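Local structure of ALKF (3ZBO) at residues Gly66-Met71 / Asp102-Val107; Ser136-Leu141 / Ser153-Met158; Lys163-His168 / Ser175-Phe180; Glu197-Val202 / Leu217-Ser222. The protein probably binds branched DNA such as Holliday junctions, being related to the HEAT-like repeat DNA glycosylases AlkC and AlkD, though its exact cellular role is unknown. All coordinates share one frame; numbering follows the deposited sequence.

Interaction 1. Residues Gly66-Met71 / Asp102-Val107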
loop_
_atom_site.group_PDB
_atom_site.type_symbol
_atom_site.label_atom_id
_atom_site.label_comp_id
_atom_site.label_asym_id
_atom_site.label_seq_id
_atom_site.Cartn_x
_atom_site.Cartn_y
_atom_site.Cartn_z
ATOM N N GLY A 66 17.876 3.686 -0.275
ATOM C CA GLY A 66 17.607 2.259 -0.064
ATOM C C GLY A 66 17.433 1.879 1.395
ATOM O O GLY A 66 17.338 0.663 1.662
ATOM N N ASN A 67 17.257 2.848 2.276
ATOM C CA ASN A 67 16.974 2.630 3.682
ATOM C C ASN A 67 15.463 2.726 3.860
ATOM O O ASN A 67 14.825 3.743 3.557
ATOM C CB ASN A 67 17.740 3.664 4.498
ATOM C CG ASN A 67 17.397 3.616 5.983
ATOM O OD1 ASN A 67 16.241 3.457 6.393
ATOM N ND2 ASN A 67 18.423 3.770 6.816
ATOM N N TYR A 68 14.834 1.593 4.272
ATOM C CA TYR A 68 13.406 1.545 4.334
ATOM C C TYR A 68 12.783 2.750 5.070
ATOM O O TYR A 68 11.765 3.331 4.657
ATOM C CB TYR A 68 12.898 0.232 5.011
ATOM C CG TYR A 68 11.397 0.244 5.232
ATOM C CD1 TYR A 68 10.490 0.197 4.163
ATOM C CD2 TYR A 68 10.855 0.407 6.555
ATOM C CE1 TYR A 68 9.132 0.281 4.355
ATOM C CE2 TYR A 68 9.503 0.483 6.734
ATOM C CZ TYR A 68 8.590 0.407 5.656
ATOM O OH TYR A 68 7.254 0.506 5.794
ATOM N N ASP A 69 13.347 3.120 6.222
ATOM C CA ASP A 69 12.666 4.208 6.946
ATOM C C ASP A 69 12.768 5.528 6.223
ATOM O O ASP A 69 11.812 6.350 6.221
ATOM C CB ASP A 69 13.281 4.385 8.338
ATOM C CG ASP A 69 13.094 3.121 9.191
ATOM O OD1 ASP A 69 12.003 2.910 9.670
ATOM O OD2 ASP A 69 14.070 2.378 9.300
ATOM N N ALA A 70 13.945 5.754 5.635
ATOM C CA ALA A 70 14.077 6.980 4.813
ATOM C C ALA A 70 13.167 6.964 3.602
ATOM O O ALA A 70 12.628 8.019 3.212
ATOM C CB ALA A 70 15.550 7.116 4.308
ATOM N N MET A 71 13.030 5.775 3.036
ATOM C CA MET A 71 12.131 5.642 1.895
ATOM C C MET A 71 10.639 5.848 2.261
ATOM O O MET A 71 9.883 6.473 1.510
ATOM C CB MET A 71 12.276 4.283 1.232
ATOM C CG MET A 71 13.628 4.096 0.612
ATOM S SD MET A 71 14.043 2.372 0.240
ATOM C CE MET A 71 13.274 2.231 -1.404
ATOM N N ASP A 102 3.482 -1.468 -1.100
ATOM C CA ASP A 102 2.029 -1.382 -0.726
ATOM C C ASP A 102 1.813 -0.153 0.183
ATOM O O ASP A 102 0.748 0.474 0.044
ATOM C CB ASP A 102 1.594 -2.603 0.044
ATOM C CG ASP A 102 1.724 -3.920 -0.747
ATOM O OD1 ASP A 102 2.108 -3.907 -1.933
ATOM O OD2 ASP A 102 1.451 -4.914 -0.039
ATOM N N TYR A 103 2.780 0.156 1.090
ATOM C CA TYR A 103 2.515 1.191 2.099
ATOM C C TYR A 103 3.276 2.505 1.817
ATOM O O TYR A 103 3.028 3.529 2.462
ATOM C CB TYR A 103 2.886 0.669 3.490
ATOM C CG TYR A 103 2.264 -0.641 3.858
ATOM C CD1 TYR A 103 0.985 -1.026 3.396
ATOM C CD2 TYR A 103 3.011 -1.521 4.642
ATOM C CE1 TYR A 103 0.423 -2.272 3.824
ATOM C CE2 TYR A 103 2.471 -2.738 4.991
ATOM C CZ TYR A 103 1.236 -3.075 4.570
ATOM O OH TYR A 103 0.792 -4.335 4.920
ATOM N N VAL A 104 4.130 2.520 0.787
ATOM C CA VAL A 104 4.910 3.732 0.440
ATOM C C VAL A 104 4.607 4.135 -1.013
ATOM O O VAL A 104 3.870 5.109 -1.237
ATOM C CB VAL A 104 6.407 3.511 0.586
ATOM C CG1 VAL A 104 7.150 4.823 0.192
ATOM C CG2 VAL A 104 6.744 3.150 2.010
ATOM N N VAL A 105 4.963 3.330 -2.021
ATOM C CA VAL A 105 4.697 3.743 -3.373
ATOM C C VAL A 105 3.210 3.763 -3.694
ATOM O O VAL A 105 2.738 4.739 -4.281
ATOM C CB VAL A 105 5.457 2.792 -4.319
ATOM C CG1 VAL A 105 5.268 3.297 -5.780
ATOM C CG2 VAL A 105 7.006 2.794 -4.014
ATOM N N ALA A 106 2.448 2.714 -3.328
ATOM C CA ALA A 106 1.000 2.718 -3.670
ATOM C C ALA A 106 0.299 3.876 -2.935
ATOM O O ALA A 106 -0.686 4.415 -3.486
ATOM C CB ALA A 106 0.396 1.393 -3.222
ATOM N N VAL A 107 0.730 4.213 -1.703
ATOM C CA VAL A 107 -0.001 5.255 -0.983
ATOM C C VAL A 107 0.369 6.617 -1.636
ATOM O O VAL A 107 -0.572 7.420 -1.854
ATOM C CB VAL A 107 0.381 5.217 0.489
ATOM C CG1 VAL A 107 -0.318 6.372 1.234
ATOM C CG2 VAL A 107 0.041 3.904 1.184
#
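In the mainly helical, HEAT-like repeat fold, the first turn of helix 68-77 packs through Tyr68 and Met71 against Val104 of helix 98-110. The two methyls of the valine divide the work. With CG1 anti to the backbone N (chi1 179°), that methyl reaches the backbone of the other helix, where Val104 CG1 lies 3.5 Å from Met71 O. The second methyl serves the aromatic neighbour: Val104 CG2 approaches Tyr68 CE1 obliquely at 4.4 Å, a loose apolar contact. Tyr68 CG lies trans to its N (chi1 173°), which carries the ring out toward the valine. The start of the tyrosine's helix is capped by Asn67, whose OD1 accepts weak bonds from Asp69 N (2.9 Å) and Ala70 N (3.3 Å). On the valine's side, the helix widens into a pi-type turn at 102-105. All three touching residues are buried. Tyr68 also meets the rings of Tyr28 and Phe97 edge-to-face, while the Asp69 carboxylate accepts hydrogen bonds from the backbone N of Phe38, Gly39 and Val40. Helix 56-63 adds Tyr63 beside Met71, and helix 128-144 covers Ala106 and Val107 through Trp140.

Interaction 2. Residues Ser136-Leu141 / Ser153-Met158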
loop_
_atom_site.group_PDB
_atom_site.type_symbol
_atom_site.label_atom_id
_atom_site.label_comp_id
_atom_site.label_asym_id
_atom_site.label_seq_id
_atom_site.Cartn_x
_atom_site.Cartn_y
_atom_site.Cartn_z
ATOM N N SER A 136 -2.951 -2.551 -4.222
ATOM C CA SER A 136 -2.948 -1.761 -2.979
ATOM C C SER A 136 -3.443 -0.313 -3.252
ATOM O O SER A 136 -4.218 0.195 -2.458
ATOM C CB SER A 136 -1.557 -1.703 -2.355
ATOM O OG SER A 136 -1.127 -3.052 -1.946
ATOM N N CYS A 137 -2.962 0.267 -4.338
ATOM C CA CYS A 137 -3.382 1.654 -4.636
ATOM C C CYS A 137 -4.870 1.693 -4.771
ATOM O O CYS A 137 -5.452 2.676 -4.228
ATOM C CB CYS A 137 -2.697 1.995 -5.937
ATOM S SG CYS A 137 -3.097 3.721 -6.448
ATOM N N TYR A 138 -5.499 0.716 -5.417
ATOM C CA TYR A 138 -6.967 0.755 -5.476
ATOM C C TYR A 138 -7.588 0.729 -4.083
ATOM O O TYR A 138 -8.619 1.375 -3.838
ATOM C CB TYR A 138 -7.613 -0.325 -6.342
ATOM C CG TYR A 138 -7.708 0.112 -7.776
ATOM C CD1 TYR A 138 -6.646 -0.095 -8.669
ATOM C CD2 TYR A 138 -8.847 0.817 -8.200
ATOM C CE1 TYR A 138 -6.777 0.364 -9.987
ATOM C CE2 TYR A 138 -8.958 1.228 -9.565
ATOM C CZ TYR A 138 -7.937 1.009 -10.379
ATOM O OH TYR A 138 -8.095 1.452 -11.680
ATOM N N CYS A 139 -7.054 -0.092 -3.187
ATOM C CA CYS A 139 -7.626 -0.100 -1.817
ATOM C C CYS A 139 -7.524 1.289 -1.206
ATOM O O CYS A 139 -8.502 1.722 -0.558
ATOM C CB CYS A 139 -6.868 -1.066 -0.922
ATOM S SG CYS A 139 -6.936 -2.762 -1.447
ATOM N N TRP A 140 -6.400 2.025 -1.383
ATOM C CA TRP A 140 -6.261 3.332 -0.772
ATOM C C TRP A 140 -7.165 4.312 -1.470
ATOM O O TRP A 140 -7.735 5.195 -0.775
ATOM C CB TRP A 140 -4.787 3.833 -0.848
ATOM C CG TRP A 140 -3.821 2.752 -0.373
ATOM C CD1 TRP A 140 -2.586 2.541 -0.967
ATOM C CD2 TRP A 140 -3.944 1.746 0.664
ATOM N NE1 TRP A 140 -1.918 1.489 -0.350
ATOM C CE2 TRP A 140 -2.747 0.934 0.585
ATOM C CE3 TRP A 140 -4.989 1.343 1.579
ATOM C CZ2 TRP A 140 -2.493 -0.113 1.470
ATOM C CZ3 TRP A 140 -4.761 0.313 2.410
ATOM C CH2 TRP A 140 -3.520 -0.463 2.356
ATOM N N LEU A 141 -7.325 4.189 -2.789
ATOM C CA LEU A 141 -8.246 5.130 -3.509
ATOM C C LEU A 141 -9.685 4.912 -3.054
ATOM O O LEU A 141 -10.438 5.905 -2.842
ATOM C CB LEU A 141 -8.196 4.819 -5.002
ATOM C CG LEU A 141 -6.934 5.238 -5.707
ATOM C CD1 LEU A 141 -7.052 4.686 -7.079
ATOM C CD2 LEU A 141 -6.784 6.751 -5.728
ATOM N N SER A 153 -18.552 -0.970 -13.550
ATOM C CA SER A 153 -18.201 -2.143 -14.298
ATOM C C SER A 153 -16.683 -2.479 -14.227
ATOM O O SER A 153 -16.372 -3.657 -14.221
ATOM C CB SER A 153 -18.665 -1.972 -15.827
ATOM O OG SER A 153 -17.986 -0.910 -16.369
ATOM N N LYS A 154 -15.784 -1.495 -14.139
ATOM C CA LYS A 154 -14.369 -1.775 -14.019
ATOM C C LYS A 154 -14.141 -2.480 -12.655
ATOM O O LYS A 154 -13.418 -3.489 -12.639
ATOM C CB LYS A 154 -13.567 -0.491 -14.028
ATOM C CG LYS A 154 -12.069 -0.742 -14.093
ATOM C CD LYS A 154 -11.359 0.668 -13.941
ATOM C CE LYS A 154 -9.959 0.638 -14.262
ATOM N NZ LYS A 154 -9.522 2.077 -14.044
ATOM N N ILE A 155 -14.721 -1.904 -11.580
ATOM C CA ILE A 155 -14.503 -2.592 -10.263
ATOM C C ILE A 155 -15.088 -3.984 -10.261
ATOM O O ILE A 155 -14.515 -4.930 -9.739
ATOM C CB ILE A 155 -15.107 -1.717 -9.124
ATOM C CG1 ILE A 155 -14.479 -0.343 -9.058
ATOM C CG2 ILE A 155 -14.978 -2.468 -7.738
ATOM C CD1 ILE A 155 -12.944 -0.275 -8.888
ATOM N N SER A 156 -16.280 -4.189 -10.891
ATOM C CA SER A 156 -16.824 -5.507 -10.950
ATOM C C SER A 156 -15.921 -6.493 -11.696
ATOM O O SER A 156 -15.740 -7.647 -11.255
ATOM C CB SER A 156 -18.223 -5.354 -11.618
ATOM O OG SER A 156 -18.851 -6.609 -11.705
ATOM N N ASP A 157 -15.355 -6.026 -12.816
ATOM C CA ASP A 157 -14.477 -6.890 -13.605
ATOM C C ASP A 157 -13.194 -7.212 -12.785
ATOM O O ASP A 157 -12.675 -8.352 -12.851
ATOM C CB ASP A 157 -14.101 -6.186 -14.910
ATOM C CG ASP A 157 -15.214 -6.143 -15.926
ATOM O OD1 ASP A 157 -16.189 -6.852 -15.775
ATOM O OD2 ASP A 157 -14.982 -5.396 -16.919
ATOM N N MET A 158 -12.719 -6.233 -12.014
ATOM C CA MET A 158 -11.609 -6.469 -11.104
ATOM C C MET A 158 -11.953 -7.496 -10.033
ATOM O O MET A 158 -11.087 -8.377 -9.715
ATOM C CB MET A 158 -11.160 -5.146 -10.471
ATOM C CG MET A 158 -10.478 -4.235 -11.503
ATOM S SD MET A 158 -10.198 -2.621 -10.878
ATOM C CE MET A 158 -8.786 -2.911 -9.796
#
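Tyr138 OH is gripped by several groups at once: it accepts from Lys154 NZ at 2.8 Å, is hydrogen-bonded to Asp120 and has a weak bond to Gln116. Tyr138 and Lys154 join helix 128-144 to helix 152-165 within the HEAT-like helical fold, where the short segments run at 135° to each other with their axes 13.4 Å apart. That wide gap is bridged by long side chains. Lys154 leaves its helix with CG anti to the backbone N and stays extended to its tip, bringing NZ to the edge of the tyrosine ring, near its plane. Asp120 also forms a salt bridge with this ammonium group, and Gln116 accepts from it, so helix 115-124 completes a polar cluster that would probably favour the charged lysine. Ile155 adds an oblique apolar touch, its CD1 lying 4.3 Å from Tyr138 CD2. Met158 instead covers one face of the ring in a Met-aromatic contact, with SD 4.4 Å from the centroid of the Tyr138 ring. A bend at chi3 (76°) turns the terminal methyl in over the ring, and Met158 CE sits 3.7 Å from that centroid, just 10° off the ring normal, in a CH-pi contact.

Interaction 3. Residues Lys163-His168 / Ser175-Phe180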
loop_
_atom_site.group_PDB
_atom_site.type_symbol
_atom_site.label_atom_id
_atom_site.label_comp_id
_atom_site.label_asym_id
_atom_site.label_seq_id
_atom_site.Cartn_x
_atom_site.Cartn_y
_atom_site.Cartn_z
ATOM N N LYS A 163 -11.408 -13.229 -8.108
ATOM C CA LYS A 163 -12.020 -14.555 -7.959
ATOM C C LYS A 163 -11.292 -15.616 -8.829
ATOM O O LYS A 163 -10.992 -16.722 -8.344
ATOM C CB LYS A 163 -13.505 -14.511 -8.386
ATOM C CG LYS A 163 -14.257 -15.869 -8.254
ATOM C CD LYS A 163 -15.674 -15.695 -8.815
ATOM C CE LYS A 163 -15.656 -15.968 -10.285
ATOM N NZ LYS A 163 -17.003 -16.466 -10.754
ATOM N N ASP A 164 -11.029 -15.234 -10.065
ATOM C CA ASP A 164 -10.555 -16.222 -11.050
ATOM C C ASP A 164 -9.100 -16.522 -10.865
ATOM O O ASP A 164 -8.671 -17.666 -11.245
ATOM C CB ASP A 164 -10.769 -15.735 -12.451
ATOM C CG ASP A 164 -12.265 -15.769 -12.866
ATOM O OD1 ASP A 164 -13.071 -16.433 -12.240
ATOM O OD2 ASP A 164 -12.602 -15.004 -13.820
ATOM N N THR A 165 -8.318 -15.618 -10.245
ATOM C CA THR A 165 -6.867 -15.726 -10.354
ATOM C C THR A 165 -6.083 -15.540 -9.050
ATOM O O THR A 165 -4.851 -15.840 -8.993
ATOM C CB THR A 165 -6.228 -14.730 -11.331
ATOM O OG1 THR A 165 -6.312 -13.347 -10.850
ATOM C CG2 THR A 165 -6.945 -14.760 -12.756
ATOM N N ILE A 166 -6.776 -15.197 -7.972
ATOM C CA ILE A 166 -6.024 -15.006 -6.712
ATOM C C ILE A 166 -5.191 -16.233 -6.245
ATOM O O ILE A 166 -4.042 -16.110 -5.769
ATOM C CB ILE A 166 -6.950 -14.459 -5.583
ATOM C CG1 ILE A 166 -6.119 -14.020 -4.393
ATOM C CG2 ILE A 166 -7.996 -15.574 -5.130
ATOM C CD1 ILE A 166 -6.956 -13.144 -3.360
ATOM N N HIS A 167 -5.770 -17.427 -6.388
ATOM C CA HIS A 167 -5.108 -18.569 -5.824
ATOM C C HIS A 167 -3.886 -18.977 -6.623
ATOM O O HIS A 167 -3.115 -19.777 -6.148
ATOM C CB HIS A 167 -6.115 -19.726 -5.700
ATOM C CG HIS A 167 -7.150 -19.490 -4.637
ATOM N ND1 HIS A 167 -6.851 -19.223 -3.324
ATOM C CD2 HIS A 167 -8.492 -19.551 -4.701
ATOM C CE1 HIS A 167 -7.960 -19.092 -2.625
ATOM N NE2 HIS A 167 -8.973 -19.265 -3.449
ATOM N N HIS A 168 -3.714 -18.401 -7.808
ATOM C CA HIS A 168 -2.499 -18.739 -8.617
ATOM C C HIS A 168 -1.706 -17.472 -8.884
ATOM O O HIS A 168 -0.781 -17.468 -9.708
ATOM C CB HIS A 168 -2.925 -19.395 -9.923
ATOM C CG HIS A 168 -3.472 -20.786 -9.678
ATOM N ND1 HIS A 168 -4.823 -21.053 -9.650
ATOM C CD2 HIS A 168 -2.857 -21.931 -9.298
ATOM C CE1 HIS A 168 -5.018 -22.333 -9.370
ATOM N NE2 HIS A 168 -3.842 -22.893 -9.146
ATOM N N SER A 175 -1.977 -10.994 -1.258
ATOM C CA SER A 175 -2.304 -10.153 -0.092
ATOM C C SER A 175 -3.003 -8.903 -0.557
ATOM O O SER A 175 -4.039 -8.521 0.058
ATOM C CB SER A 175 -0.987 -9.812 0.615
ATOM O OG SER A 175 -1.249 -8.741 1.575
ATOM N N ALA A 176 -2.515 -8.255 -1.599
ATOM C CA ALA A 176 -3.153 -7.027 -2.024
ATOM C C ALA A 176 -4.494 -7.258 -2.689
ATOM O O ALA A 176 -5.439 -6.430 -2.490
ATOM C CB ALA A 176 -2.198 -6.264 -3.053
ATOM N N MET A 177 -4.634 -8.336 -3.447
ATOM C CA MET A 177 -5.981 -8.625 -4.063
ATOM C C MET A 177 -6.976 -8.939 -2.906
ATOM O O MET A 177 -8.163 -8.618 -3.039
ATOM C CB MET A 177 -5.804 -9.878 -4.947
ATOM C CG MET A 177 -5.145 -9.536 -6.229
ATOM S SD MET A 177 -5.009 -11.209 -7.061
ATOM C CE MET A 177 -5.018 -10.709 -8.788
ATOM N N ASN A 178 -6.499 -9.633 -1.840
ATOM C CA ASN A 178 -7.413 -9.883 -0.718
ATOM C C ASN A 178 -7.882 -8.586 -0.042
ATOM O O ASN A 178 -9.090 -8.490 0.317
ATOM C CB ASN A 178 -6.708 -10.840 0.293
ATOM C CG ASN A 178 -7.665 -11.383 1.345
ATOM O OD1 ASN A 178 -7.640 -10.901 2.512
ATOM N ND2 ASN A 178 -8.400 -12.357 0.946
ATOM N N ASN A 179 -6.916 -7.675 0.103
ATOM C CA ASN A 179 -7.227 -6.343 0.654
ATOM C C ASN A 179 -8.278 -5.701 -0.301
ATOM O O ASN A 179 -9.267 -5.079 0.212
ATOM C CB ASN A 179 -5.883 -5.556 0.803
ATOM C CG ASN A 179 -6.049 -4.235 1.490
ATOM O OD1 ASN A 179 -7.076 -4.008 2.127
ATOM N ND2 ASN A 179 -4.983 -3.407 1.480
ATOM N N PHE A 180 -8.113 -5.840 -1.599
ATOM C CA PHE A 180 -9.087 -5.230 -2.503
ATOM C C PHE A 180 -10.497 -5.839 -2.244
ATOM O O PHE A 180 -11.473 -5.078 -2.251
ATOM C CB PHE A 180 -8.552 -5.422 -3.957
ATOM C CG PHE A 180 -9.491 -4.876 -5.020
ATOM C CD1 PHE A 180 -9.400 -3.534 -5.384
ATOM C CD2 PHE A 180 -10.384 -5.726 -5.617
ATOM C CE1 PHE A 180 -10.232 -3.018 -6.397
ATOM C CE2 PHE A 180 -11.229 -5.231 -6.631
ATOM C CZ PHE A 180 -11.168 -3.848 -7.034
#
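Ile166 and Met177 lie alongside one another, head to tail, each reaching from its own helical segment toward the backbone of the other. The isoleucine is stretched out, with CG1 anti to the backbone N (chi1 -169°) and CD1 continuing the extended line. Its terminal methyl thereby meets the base of the methionine, Ile166 CD1 lying 3.8 Å from Met177 CB, and passes on to the next residue, where Ile166 CD1 is 3.9 Å from Asn178 N. In the reverse sense, Met177 runs back along the isoleucine, so that Met177 SD comes within 3.9 Å of Ile166 CA and 4.0 Å of Ile166 CG1. The two side chains thus touch along much of their length.

Thr165 meets the methionine differently, lying roughly perpendicular to it: the terminal methyl Met177 CE rests against Thr165 OG1 at 3.6 Å. This hydroxyl is hydrogen-bonded to Met161 O one turn earlier in its helix, which leaves the methionine contact as packing. Within its own segment, Ile166 CG2 lies over the centre of the His167 ring, 4.0 Å above its plane. Ile166 and Met177 are buried. Val205 of strand 204-207 touches both Ile166 and Asn178, Val202 packs on Ile166, and Val162 adjoins Met177.

The contact joins the C-terminal part of helix 152-165 and the 3-10 turn at 166-167 to helix 171-187 just beyond a short connection: local packing between successive helices, as in the HEAT-like repeat fold.

Interaction 4. Residues Glu197-Val202 / Leu217-Ser222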
loop_
_atom_site.group_PDB
_atom_site.type_symbol
_atom_site.label_atom_id
_atom_site.label_comp_id
_atom_site.label_asym_id
_atom_site.label_seq_id
_atom_site.Cartn_x
_atom_site.Cartn_y
_atom_site.Cartn_z
ATOM N N GLU A 197 -19.997 -12.041 -1.915
ATOM C CA GLU A 197 -20.140 -13.357 -2.513
ATOM C C GLU A 197 -18.794 -13.821 -3.086
ATOM O O GLU A 197 -18.433 -14.987 -2.908
ATOM C CB GLU A 197 -21.202 -13.199 -3.621
ATOM C CG GLU A 197 -21.385 -14.499 -4.429
ATOM C CD GLU A 197 -21.699 -15.714 -3.557
ATOM O OE1 GLU A 197 -22.478 -15.568 -2.565
ATOM O OE2 GLU A 197 -21.162 -16.833 -3.868
ATOM N N ILE A 198 -18.023 -12.884 -3.665
ATOM C CA ILE A 198 -16.701 -13.282 -4.163
ATOM C C ILE A 198 -15.826 -13.757 -3.036
ATOM O O ILE A 198 -15.064 -14.739 -3.167
ATOM C CB ILE A 198 -16.108 -12.237 -5.025
ATOM C CG1 ILE A 198 -16.944 -12.365 -6.312
ATOM C CG2 ILE A 198 -14.665 -12.569 -5.423
ATOM C CD1 ILE A 198 -16.675 -11.493 -7.300
ATOM N N ALA A 199 -15.882 -13.029 -1.926
ATOM C CA ALA A 199 -15.075 -13.471 -0.738
ATOM C C ALA A 199 -15.421 -14.875 -0.309
ATOM O O ALA A 199 -14.510 -15.654 -0.008
ATOM C CB ALA A 199 -15.175 -12.484 0.418
ATOM N N LYS A 200 -16.721 -15.206 -0.279
ATOM C CA LYS A 200 -17.123 -16.565 0.051
ATOM C C LYS A 200 -16.579 -17.563 -0.958
ATOM O O LYS A 200 -16.091 -18.656 -0.542
ATOM C CB LYS A 200 -18.643 -16.586 0.043
ATOM C CG LYS A 200 -19.171 -17.942 0.451
ATOM C CD LYS A 200 -20.700 -17.920 0.503
ATOM C CE LYS A 200 -21.265 -19.169 1.189
ATOM N NZ LYS A 200 -22.691 -19.256 0.728
ATOM N N GLU A 201 -16.622 -17.216 -2.240
ATOM C CA GLU A 201 -16.103 -18.128 -3.313
ATOM C C GLU A 201 -14.597 -18.331 -3.171
ATOM O O GLU A 201 -14.123 -19.463 -3.368
ATOM C CB GLU A 201 -16.459 -17.618 -4.713
ATOM C CG GLU A 201 -17.943 -17.735 -4.896
ATOM C CD GLU A 201 -18.467 -17.440 -6.267
ATOM O OE1 GLU A 201 -17.842 -17.863 -7.239
ATOM O OE2 GLU A 201 -19.576 -16.852 -6.336
ATOM N N VAL A 202 -13.869 -17.229 -2.838
ATOM C CA VAL A 202 -12.422 -17.297 -2.731
ATOM C C VAL A 202 -11.991 -18.113 -1.513
ATOM O O VAL A 202 -11.045 -18.917 -1.577
ATOM C CB VAL A 202 -11.893 -15.839 -2.712
ATOM C CG1 VAL A 202 -10.470 -15.815 -2.251
ATOM C CG2 VAL A 202 -11.909 -15.307 -4.120
ATOM N N LEU A 217 -5.218 -15.723 5.042
ATOM C CA LEU A 217 -6.157 -14.567 5.065
ATOM C C LEU A 217 -7.593 -15.097 4.924
ATOM O O LEU A 217 -7.863 -16.027 4.188
ATOM C CB LEU A 217 -5.826 -13.706 3.879
ATOM C CG LEU A 217 -4.396 -13.088 4.002
ATOM C CD1 LEU A 217 -4.088 -12.208 2.821
ATOM C CD2 LEU A 217 -4.153 -12.300 5.297
ATOM N N ASN A 218 -8.545 -14.385 5.501
ATOM C CA ASN A 218 -9.949 -14.760 5.394
ATOM C C ASN A 218 -10.784 -13.500 5.244
ATOM O O ASN A 218 -11.243 -12.845 6.222
ATOM C CB ASN A 218 -10.307 -15.414 6.730
ATOM C CG ASN A 218 -11.737 -15.970 6.760
ATOM O OD1 ASN A 218 -12.600 -15.641 5.954
ATOM N ND2 ASN A 218 -11.977 -16.856 7.767
ATOM N N ALA A 219 -10.978 -13.191 3.956
ATOM C CA ALA A 219 -11.658 -11.899 3.604
ATOM C C ALA A 219 -13.103 -11.988 4.093
ATOM O O ALA A 219 -13.635 -10.965 4.535
ATOM C CB ALA A 219 -11.637 -11.673 2.076
ATOM N N SER A 220 -13.731 -13.147 3.999
ATOM C CA SER A 220 -15.125 -13.223 4.454
ATOM C C SER A 220 -15.205 -12.805 5.914
ATOM O O SER A 220 -16.159 -12.043 6.322
ATOM C CB SER A 220 -15.719 -14.634 4.269
ATOM O OG SER A 220 -15.903 -14.929 2.890
ATOM N N GLU A 221 -14.295 -13.323 6.729
ATOM C CA GLU A 221 -14.241 -13.018 8.176
ATOM C C GLU A 221 -13.981 -11.539 8.406
ATOM O O GLU A 221 -14.584 -10.871 9.291
ATOM C CB GLU A 221 -13.162 -13.853 8.871
ATOM C CG GLU A 221 -13.022 -13.609 10.394
ATOM C CD GLU A 221 -11.881 -14.431 11.014
ATOM O OE1 GLU A 221 -10.644 -14.162 10.841
ATOM O OE2 GLU A 221 -12.246 -15.403 11.633
ATOM N N SER A 222 -12.986 -11.015 7.675
ATOM C CA SER A 222 -12.521 -9.625 7.898
ATOM C C SER A 222 -13.676 -8.673 7.548
ATOM O O SER A 222 -13.927 -7.680 8.273
ATOM C CB SER A 222 -11.277 -9.329 7.086
ATOM O OG SER A 222 -10.266 -10.193 7.538
HETATM O O HOH W 1 -12.831 -15.209 2.137
#
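Helix 192-202 and the start of helix 219-228 come close at small residues, the CA atoms of Ala199 and Ser220 lying 5.2 Å apart. Ala199 points its methyl into the interface, where Ala199 CB meets Ala219 CB at 4.0 Å. Beside this pair, the serine hydroxyl leans on the other helix: Ser220 OG is 3.6 Å from Ala199 CB and 3.2 Å from Ala199 C. That placement follows from chi1 of -70°, which sets OG anti to the serine's own carbonyl carbon. Water 1 bridges the two backbones, donating to Ala199 O at 2.8 Å and accepting from Ser220 N at 2.9 Å. It thereby engages an N-H of the first helical turn, where no earlier helical carbonyl stands in the usual place to receive it. Asn218 caps the same turn, its OD1 accepting from Glu221 N at 3.0 Å; the donor stands above the carbonyl plane, 64° out of it. Asn178 of helix 171-187 touches Ala219 and Leu217, and Leu217 pairs through its backbone with Val205. The ensemble is a strand-to-helix junction with an asparagine N-cap, where the small antiparallel hairpin of 204-207 and 215-218 leads into a helix packed on the one that precedes the hairpin.

How the interactions relate
From the N terminus, the four interactions follow one another in series, without nesting or crossing. Interaction 1 spans the largest sequence gap, 30 mostly helical residues, tying helix 68-77 to helix 98-110; interaction 2 closes 11 residues between helices 128-144 and 152-165. Interaction 3 uses the far end of helix 152-165 and closes the short turn before helix 171-187, with six residues between its segments, and interaction 4 closes the hairpin between helices 192-202 and 219-228. Interactions 1 and 2, on opposite sides of the chain's centre, are joined by a probable hydrogen bond from Trp140 NE1 to Asp102 O. Cys139 packs on Asn179 to join interactions 2 and 3, and His167 NE2 probably bonds Val202 O to join 3 and 4.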